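Local atomic coordinates of pathogenicity island protein (Staphylococcus aureus subsp. aureus, PDB entry 3HL6), a protein that is of unknown function but is encoded by open reading frame 9 of staphylococcal pathogenicity island 3, a mobile genetic element. Residues Tyr90-Gly95 and Ser101-Ser106; Lys60-Arg65 and Phe183-Asn188; Gly15-Tyr20 and Phe35-Asp40. One frame throughout, in Å; residues are numbered along the deposited sequence.

Contact 1: residues Tyr90-Gly95 and Ser101-Ser106; sequences YELHDG and SDMMAS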
# COMPACT_ATOMS: atom_id res chain seq x y z
N TYR B 90 -8.44 11.50 -4.91
CA TYR B 90 -7.58 12.46 -4.22
C TYR B 90 -8.39 13.70 -3.91
O TYR B 90 -9.05 14.26 -4.80
CB TYR B 90 -6.41 12.88 -5.11
CG TYR B 90 -5.42 11.78 -5.42
CD1 TYR B 90 -4.24 11.64 -4.70
CD2 TYR B 90 -5.68 10.88 -6.43
CE1 TYR B 90 -3.36 10.65 -4.99
CE2 TYR B 90 -4.80 9.86 -6.73
CZ TYR B 90 -3.65 9.75 -6.01
OH TYR B 90 -2.77 8.74 -6.33
N GLU B 91 -8.36 14.13 -2.65
CA GLU B 91 -8.96 15.41 -2.35
C GLU B 91 -7.92 16.50 -2.30
O GLU B 91 -7.02 16.46 -1.47
CB GLU B 91 -9.77 15.38 -1.05
CG GLU B 91 -10.66 16.63 -0.97
CD GLU B 91 -11.66 16.62 0.19
OE1 GLU B 91 -11.86 15.55 0.82
OE2 GLU B 91 -12.24 17.71 0.43
N LEU B 92 -8.05 17.48 -3.19
CA LEU B 92 -7.24 18.70 -3.11
C LEU B 92 -7.67 19.63 -1.96
O LEU B 92 -8.85 19.69 -1.57
CB LEU B 92 -7.28 19.45 -4.44
CG LEU B 92 -6.77 18.67 -5.66
CD1 LEU B 92 -7.17 19.41 -6.95
CD2 LEU B 92 -5.24 18.48 -5.57
N HIS B 93 -6.70 20.36 -1.41
CA HIS B 93 -6.88 21.00 -0.10
C HIS B 93 -7.96 22.10 -0.14
O HIS B 93 -8.87 22.10 0.70
CB HIS B 93 -5.54 21.53 0.41
CG HIS B 93 -4.79 20.55 1.27
ND1 HIS B 93 -5.29 20.06 2.46
CD2 HIS B 93 -3.56 19.98 1.11
CE1 HIS B 93 -4.41 19.23 3.00
NE2 HIS B 93 -3.36 19.16 2.20
N ASP B 94 -7.86 23.01 -1.11
CA ASP B 94 -9.09 23.68 -1.59
C ASP B 94 -10.05 22.60 -2.04
O ASP B 94 -9.70 21.78 -2.94
CB ASP B 94 -8.79 24.61 -2.77
CG ASP B 94 -8.33 25.99 -2.33
OD1 ASP B 94 -8.51 26.34 -1.12
OD2 ASP B 94 -7.78 26.73 -3.19
N GLY B 95 -11.25 22.58 -1.41
CA GLY B 95 -12.15 21.44 -1.61
C GLY B 95 -12.24 21.03 -3.07
O GLY B 95 -12.49 21.88 -3.93
N SER B 101 -6.91 9.12 -12.43
CA SER B 101 -6.68 9.52 -13.81
C SER B 101 -6.74 11.04 -14.00
O SER B 101 -5.83 11.63 -14.61
CB SER B 101 -7.62 8.79 -14.76
OG SER B 101 -7.46 7.40 -14.59
N ASP B 102 -7.77 11.67 -13.48
CA ASP B 102 -7.83 13.13 -13.55
C ASP B 102 -6.71 13.78 -12.75
O ASP B 102 -6.19 14.84 -13.13
CB ASP B 102 -9.15 13.65 -13.01
CG ASP B 102 -10.31 13.27 -13.89
OD1 ASP B 102 -10.05 13.00 -15.08
OD2 ASP B 102 -11.45 13.24 -13.38
N MET B 103 -6.33 13.15 -11.64
CA MET B 103 -5.18 13.64 -10.92
C MET B 103 -3.97 13.67 -11.81
O MET B 103 -3.20 14.65 -11.79
CB MET B 103 -4.91 12.81 -9.69
CG MET B 103 -3.79 13.42 -8.87
SD MET B 103 -4.23 14.99 -8.11
CE MET B 103 -2.70 15.46 -7.31
N MET B 104 -3.78 12.62 -12.61
CA MET B 104 -2.60 12.54 -13.45
C MET B 104 -2.74 13.50 -14.64
O MET B 104 -1.80 14.21 -14.98
CB MET B 104 -2.33 11.10 -13.89
CG MET B 104 -1.15 10.93 -14.80
SD MET B 104 -0.83 9.26 -15.41
CE MET B 104 0.67 9.62 -16.28
N ALA B 105 -3.93 13.54 -15.23
CA ALA B 105 -4.24 14.46 -16.33
C ALA B 105 -4.01 15.91 -15.94
O ALA B 105 -3.48 16.72 -16.72
CB ALA B 105 -5.68 14.25 -16.80
N SER B 106 -4.43 16.24 -14.73
CA SER B 106 -4.14 17.54 -14.12
C SER B 106 -2.67 17.84 -14.11
O SER B 106 -2.25 18.83 -14.69
CB SER B 106 -4.65 17.57 -12.70
OG SER B 106 -5.02 18.88 -12.38
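A Met-aromatic contact between Tyr90 and Met103 fastens a small antiparallel beta-hairpin, strands 90-92 and 96-98, onto the helix that follows it, 100-109. Strand 90-92 is only weakly bonded, but it alternates as a strand should: Tyr90 and Leu92 direct their side chains toward the helix, while Glu91, the charged residue between them, points away. Within 101-106, Met103 is the residue that meets both. Met103 CG lies over a face of the Tyr90 ring, 4.2 Å from the ring centroid and 18° off the normal, which makes a CH-pi contact displaced toward the rim. The sulfur stands farther out: Met103 SD is 4.9 Å from the same centroid, in an oblique position 30° off the normal. The rim of the ring is met by the start of the methionine chain, with Tyr90 CD2 and Met103 CB 3.9 Å apart. The two side chains cross at about a right angle, and the methionine passes over the ring near its CD2 side.

Methionine suits this place because it is long, flexible and polarisable enough to follow a flat aromatic surface and still reach a second partner. Tyr90 and Met103 both also touch Leu162 of helix 152-163, which ties the hairpin to the helical part of the fold. On another side of helix 100-109, Asp102 OD1 is hydrogen-bonded to Tyr208 OH of helix 191-208. The methionine chain bends at its second torsion (chi2 68°), and beyond this bend the terminal methyl Met103 CE comes to 4.3 Å from Leu92 CD2.

Contact 2: residues Lys60-Arg65 and Phe183-Asn188; sequences KDCKVR and FVQDEN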
# COMPACT_ATOMS: atom_id res chain seq x y z
N LYS B 60 11.10 3.25 -28.07
CA LYS B 60 11.81 2.39 -29.03
C LYS B 60 12.91 3.14 -29.78
O LYS B 60 14.08 2.72 -29.79
CB LYS B 60 10.81 1.79 -30.03
CG LYS B 60 9.86 2.84 -30.63
CD LYS B 60 8.92 3.42 -29.52
CE LYS B 60 8.39 4.80 -29.98
NZ LYS B 60 9.53 5.67 -30.45
N ASP B 61 12.52 4.27 -30.41
CA ASP B 61 13.45 5.12 -31.16
C ASP B 61 14.59 5.60 -30.28
O ASP B 61 15.73 5.77 -30.75
CB ASP B 61 12.71 6.34 -31.73
CG ASP B 61 11.62 5.95 -32.74
OD1 ASP B 61 11.67 4.80 -33.27
OD2 ASP B 61 10.71 6.77 -32.99
N CYS B 62 14.27 5.83 -29.01
CA CYS B 62 15.01 6.76 -28.17
C CYS B 62 15.89 6.03 -27.17
O CYS B 62 15.42 5.16 -26.45
CB CYS B 62 14.02 7.66 -27.44
SG CYS B 62 14.76 8.77 -26.22
N LYS B 63 17.17 6.40 -27.14
CA LYS B 63 18.09 5.97 -26.08
C LYS B 63 17.74 6.65 -24.75
O LYS B 63 17.66 7.88 -24.67
CB LYS B 63 19.54 6.32 -26.46
CG LYS B 63 20.57 5.31 -25.99
CD LYS B 63 22.00 5.85 -26.17
CE LYS B 63 22.91 5.26 -25.03
NZ LYS B 63 24.30 5.81 -25.15
N VAL B 64 17.52 5.85 -23.71
CA VAL B 64 17.18 6.39 -22.39
C VAL B 64 18.43 6.57 -21.55
O VAL B 64 19.11 5.60 -21.27
CB VAL B 64 16.21 5.48 -21.64
CG1 VAL B 64 14.81 5.51 -22.31
CG2 VAL B 64 16.79 4.05 -21.55
N ARG B 65 18.72 7.80 -21.17
CA ARG B 65 19.86 8.12 -20.30
C ARG B 65 19.39 8.60 -18.94
O ARG B 65 20.18 9.04 -18.10
CB ARG B 65 20.76 9.18 -20.94
CG ARG B 65 22.17 9.29 -20.29
CD ARG B 65 22.72 7.90 -19.83
NE ARG B 65 23.30 7.93 -18.48
CZ ARG B 65 24.59 8.15 -18.23
NH1 ARG B 65 25.45 8.36 -19.24
NH2 ARG B 65 25.03 8.17 -16.97
N PHE B 183 11.09 13.68 -24.29
CA PHE B 183 11.63 15.02 -24.37
C PHE B 183 12.82 15.24 -23.46
O PHE B 183 13.74 15.99 -23.78
CB PHE B 183 10.53 16.00 -24.02
CG PHE B 183 10.97 17.43 -24.00
CD1 PHE B 183 11.06 18.13 -22.79
CD2 PHE B 183 11.23 18.11 -25.18
CE1 PHE B 183 11.42 19.46 -22.76
CE2 PHE B 183 11.61 19.46 -25.15
CZ PHE B 183 11.70 20.13 -23.94
N VAL B 184 12.81 14.59 -22.31
CA VAL B 184 13.85 14.83 -21.33
C VAL B 184 15.12 13.99 -21.49
O VAL B 184 16.18 14.38 -21.01
CB VAL B 184 13.28 14.73 -19.90
CG1 VAL B 184 14.41 14.64 -18.91
CG2 VAL B 184 12.41 15.93 -19.62
N GLN B 185 15.02 12.84 -22.15
CA GLN B 185 16.21 12.15 -22.66
C GLN B 185 16.88 13.07 -23.67
O GLN B 185 16.39 13.23 -24.79
CB GLN B 185 15.84 10.83 -23.33
CG GLN B 185 14.86 9.95 -22.55
CD GLN B 185 15.33 9.68 -21.14
OE1 GLN B 185 16.52 9.44 -20.91
NE2 GLN B 185 14.40 9.72 -20.18
N ASP B 186 17.98 13.71 -23.30
CA ASP B 186 18.29 14.98 -23.97
C ASP B 186 18.67 14.87 -25.43
O ASP B 186 19.50 14.03 -25.83
CB ASP B 186 19.35 15.77 -23.21
CG ASP B 186 18.80 17.04 -22.61
OD1 ASP B 186 17.67 17.45 -23.03
OD2 ASP B 186 19.48 17.61 -21.73
N GLU B 187 18.05 15.75 -26.23
CA GLU B 187 18.61 16.13 -27.51
C GLU B 187 19.46 17.40 -27.36
O GLU B 187 19.72 18.10 -28.35
CB GLU B 187 17.49 16.41 -28.51
CG GLU B 187 16.47 15.29 -28.64
CD GLU B 187 15.45 15.57 -29.74
OE1 GLU B 187 15.70 16.48 -30.57
OE2 GLU B 187 14.41 14.87 -29.78
N ASN B 188 19.90 17.67 -26.10
CA ASN B 188 20.08 19.07 -25.69
C ASN B 188 18.89 19.87 -26.22
O ASN B 188 19.06 20.89 -26.89
CB ASN B 188 21.41 19.65 -26.23
CG ASN B 188 22.59 18.71 -26.00
OD1 ASN B 188 23.74 19.07 -26.22
ND2 ASN B 188 22.30 17.50 -25.54
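Gln185 OE1 accepts a hydrogen bond from the backbone N of Arg65, 2.8 Å away. The bond is bent, with 138° at the hydrogen, and the donor is tilted 27° from the plane of the side-chain carbonyl. Val64 CA also comes up to this oxygen, 3.5 Å from Gln185 OE1. Nearer the backbone, the aliphatic part of the glutamine does the touching: Gln185 CB packs 3.7 Å from Cys62 SG, and is equally close to a main-chain oxygen, at 3.7 Å from Lys63 O. The small, weakly polar thiol fits against this methylene, and Cys62 also touches Glu182.

The contact joins the long connection between the antiparallel neighbours 52-57 and 68-71 of the five-stranded sheet to the chain leaving helix 171-184. Glutamine suits the junction because one amide can accept at OE1 and donate at NE2. Its NE2 bonds both Gln66 O, in the same connection, and Thr181 O, four residues back in the helix, so both ends of the amide are held and its rotation is fixed. The bend at chi2 (-54°) turns the amide back, which lets OE1 meet Arg65 N while CB stays against Cys62 SG. The charged ends of Lys63 and Arg65 lead away from Gln185.

Contact 3: residues Gly15-Tyr20 and Phe35-Asp40; sequences GTLLRY and FKLYND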
# COMPACT_ATOMS: atom_id res chain seq x y z
N GLY B 15 0.88 -1.73 -5.76
CA GLY B 15 1.05 -2.84 -4.81
C GLY B 15 2.09 -3.92 -5.13
O GLY B 15 2.85 -4.32 -4.26
N THR B 16 2.10 -4.43 -6.37
CA THR B 16 3.05 -5.46 -6.77
C THR B 16 4.42 -4.82 -6.69
O THR B 16 5.38 -5.43 -6.26
CB THR B 16 2.81 -5.95 -8.25
OG1 THR B 16 1.52 -6.54 -8.41
CG2 THR B 16 3.88 -6.96 -8.68
N LEU B 17 4.51 -3.57 -7.11
CA LEU B 17 5.77 -2.82 -7.03
C LEU B 17 6.26 -2.58 -5.59
O LEU B 17 7.45 -2.69 -5.32
CB LEU B 17 5.64 -1.48 -7.74
CG LEU B 17 5.67 -1.53 -9.25
CD1 LEU B 17 5.28 -0.16 -9.80
CD2 LEU B 17 7.07 -1.96 -9.74
N LEU B 18 5.34 -2.27 -4.68
CA LEU B 18 5.71 -2.05 -3.28
C LEU B 18 6.26 -3.35 -2.71
O LEU B 18 7.24 -3.37 -1.99
CB LEU B 18 4.51 -1.53 -2.44
CG LEU B 18 4.75 -1.03 -1.00
CD1 LEU B 18 5.75 0.10 -1.02
CD2 LEU B 18 3.45 -0.54 -0.27
N ARG B 19 5.63 -4.46 -3.06
CA ARG B 19 6.05 -5.75 -2.52
C ARG B 19 7.43 -6.19 -3.02
O ARG B 19 8.23 -6.80 -2.30
CB ARG B 19 5.05 -6.85 -2.85
CG ARG B 19 5.43 -8.12 -2.15
CD ARG B 19 4.65 -9.29 -2.57
NE ARG B 19 5.23 -10.48 -1.95
CZ ARG B 19 5.84 -11.46 -2.60
NH1 ARG B 19 5.95 -11.42 -3.93
NH2 ARG B 19 6.34 -12.49 -1.92
N TYR B 20 7.71 -5.94 -4.29
CA TYR B 20 9.00 -6.35 -4.79
C TYR B 20 10.03 -5.37 -4.29
O TYR B 20 11.14 -5.76 -4.00
CB TYR B 20 8.98 -6.56 -6.32
CG TYR B 20 8.41 -7.94 -6.62
CD1 TYR B 20 9.24 -9.06 -6.71
CD2 TYR B 20 7.03 -8.15 -6.73
CE1 TYR B 20 8.73 -10.34 -6.94
CE2 TYR B 20 6.50 -9.43 -6.96
CZ TYR B 20 7.36 -10.52 -7.06
OH TYR B 20 6.86 -11.80 -7.28
N PHE B 35 13.31 -5.26 -14.15
CA PHE B 35 12.16 -6.05 -14.52
C PHE B 35 11.09 -5.29 -15.27
O PHE B 35 11.19 -4.09 -15.47
CB PHE B 35 11.59 -6.79 -13.30
CG PHE B 35 11.12 -5.90 -12.21
CD1 PHE B 35 12.00 -5.43 -11.25
CD2 PHE B 35 9.79 -5.53 -12.13
CE1 PHE B 35 11.56 -4.61 -10.23
CE2 PHE B 35 9.35 -4.72 -11.11
CZ PHE B 35 10.24 -4.27 -10.15
N LYS B 36 10.10 -6.03 -15.74
CA LYS B 36 8.88 -5.48 -16.29
C LYS B 36 7.72 -6.15 -15.59
O LYS B 36 7.87 -7.25 -15.03
CB LYS B 36 8.81 -5.71 -17.80
CG LYS B 36 10.15 -5.51 -18.49
CD LYS B 36 10.01 -4.90 -19.89
CE LYS B 36 9.30 -5.87 -20.87
NZ LYS B 36 9.66 -5.60 -22.29
N LEU B 37 6.57 -5.48 -15.58
CA LEU B 37 5.30 -6.11 -15.24
C LEU B 37 4.57 -6.64 -16.47
O LEU B 37 4.54 -6.00 -17.53
CB LEU B 37 4.38 -5.12 -14.51
CG LEU B 37 4.66 -5.02 -13.02
CD1 LEU B 37 4.67 -6.37 -12.42
CD2 LEU B 37 6.02 -4.45 -12.86
N TYR B 38 3.96 -7.80 -16.32
CA TYR B 38 3.21 -8.32 -17.42
C TYR B 38 1.95 -7.52 -17.75
O TYR B 38 1.10 -7.30 -16.90
CB TYR B 38 2.92 -9.81 -17.25
CG TYR B 38 2.58 -10.40 -18.58
CD1 TYR B 38 3.56 -10.57 -19.56
CD2 TYR B 38 1.26 -10.71 -18.90
CE1 TYR B 38 3.24 -11.09 -20.82
CE2 TYR B 38 0.93 -11.23 -20.14
CZ TYR B 38 1.92 -11.41 -21.09
OH TYR B 38 1.56 -11.91 -22.32
N ASN B 39 1.85 -7.07 -19.00
CA ASN B 39 0.71 -6.30 -19.51
C ASN B 39 0.51 -4.98 -18.74
O ASN B 39 -0.60 -4.61 -18.35
CB ASN B 39 -0.56 -7.17 -19.54
CG ASN B 39 -1.00 -7.55 -20.97
OD1 ASN B 39 -0.38 -7.17 -21.97
ND2 ASN B 39 -2.09 -8.31 -21.06
N ASP B 40 1.63 -4.31 -18.50
CA ASP B 40 1.68 -2.97 -17.94
C ASP B 40 1.19 -2.03 -19.00
O ASP B 40 1.87 -1.85 -20.01
CB ASP B 40 3.14 -2.65 -17.65
CG ASP B 40 3.34 -1.34 -16.92
OD1 ASP B 40 2.38 -0.54 -16.80
OD2 ASP B 40 4.49 -1.11 -16.48
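Thr16 OG1 is gripped twice, by hydrogen bonds with Asn8 OD1 and with the backbone N of Glu9, and the threonine's other branch makes an apolar contact: its methyl, Thr16 CG2, meets Leu37 CD1 at 3.9 Å. Here the beta-branched residue does two jobs on a buried surface. Its hydroxyl serves the loop ahead of helix 13-30, its methyl serves the strand beyond it, and the Thr16 and Leu37 side chains pass alongside each other, pointing opposite ways. Leu17, the next residue of the helix, enters with a single methyl. Leu17 CD2 sits at the edge of the Phe35 ring, near its plane, 3.8 Å from Phe35 CE2. The same methyl, Leu17 CD2, lies 4.1 Å from Leu37 CD2 and thus touches ring and leucine at once.

These residues belong to a beta-alpha-beta unit, in which helix 13-30 connects strand 4-6 to its parallel neighbour 33-37 and packs over the sheet. The helical segment 15-20 and strand 35-37 run roughly antiparallel, at 151°, with their axes 10.8 Å apart at closest, a spacing bridged by branched and aromatic side chains. Phe35 and Leu37, two residues apart on the strand, both face the helix, whereas Lys36 between them does not.

The Phe35 ring also meets that of Tyr46 on strand 44-49, with the planes about 20° apart, while Ile6 of strand 4-6 touches both Thr16 and Leu37. Farther along the helix, Arg19 forms salt bridges through NH1 with Glu9 and through NE with Glu77 of the second subunit.

How the contacts relate
Contact 3 is the buried one of the three, contact 1 is partly buried, and contact 2 lies at the surface. Their chemistry follows this order. Contact 3 packs aliphatic and aromatic groups between helix and sheet, contact 1 sets a thioether against an aromatic ring between hairpin and helix, and contact 2 depends on a side-chain amide binding backbone groups. No two contacts use the same segments, but contact 2 ties a connection between two strands of the same sheet, on whose strand 33-37 contact 3 lies, to the helical part. Contact 1 is nested within the chain loop closed by contact 2, yet their centres lie about 29 Å apart, on opposite sides of the chain's centre.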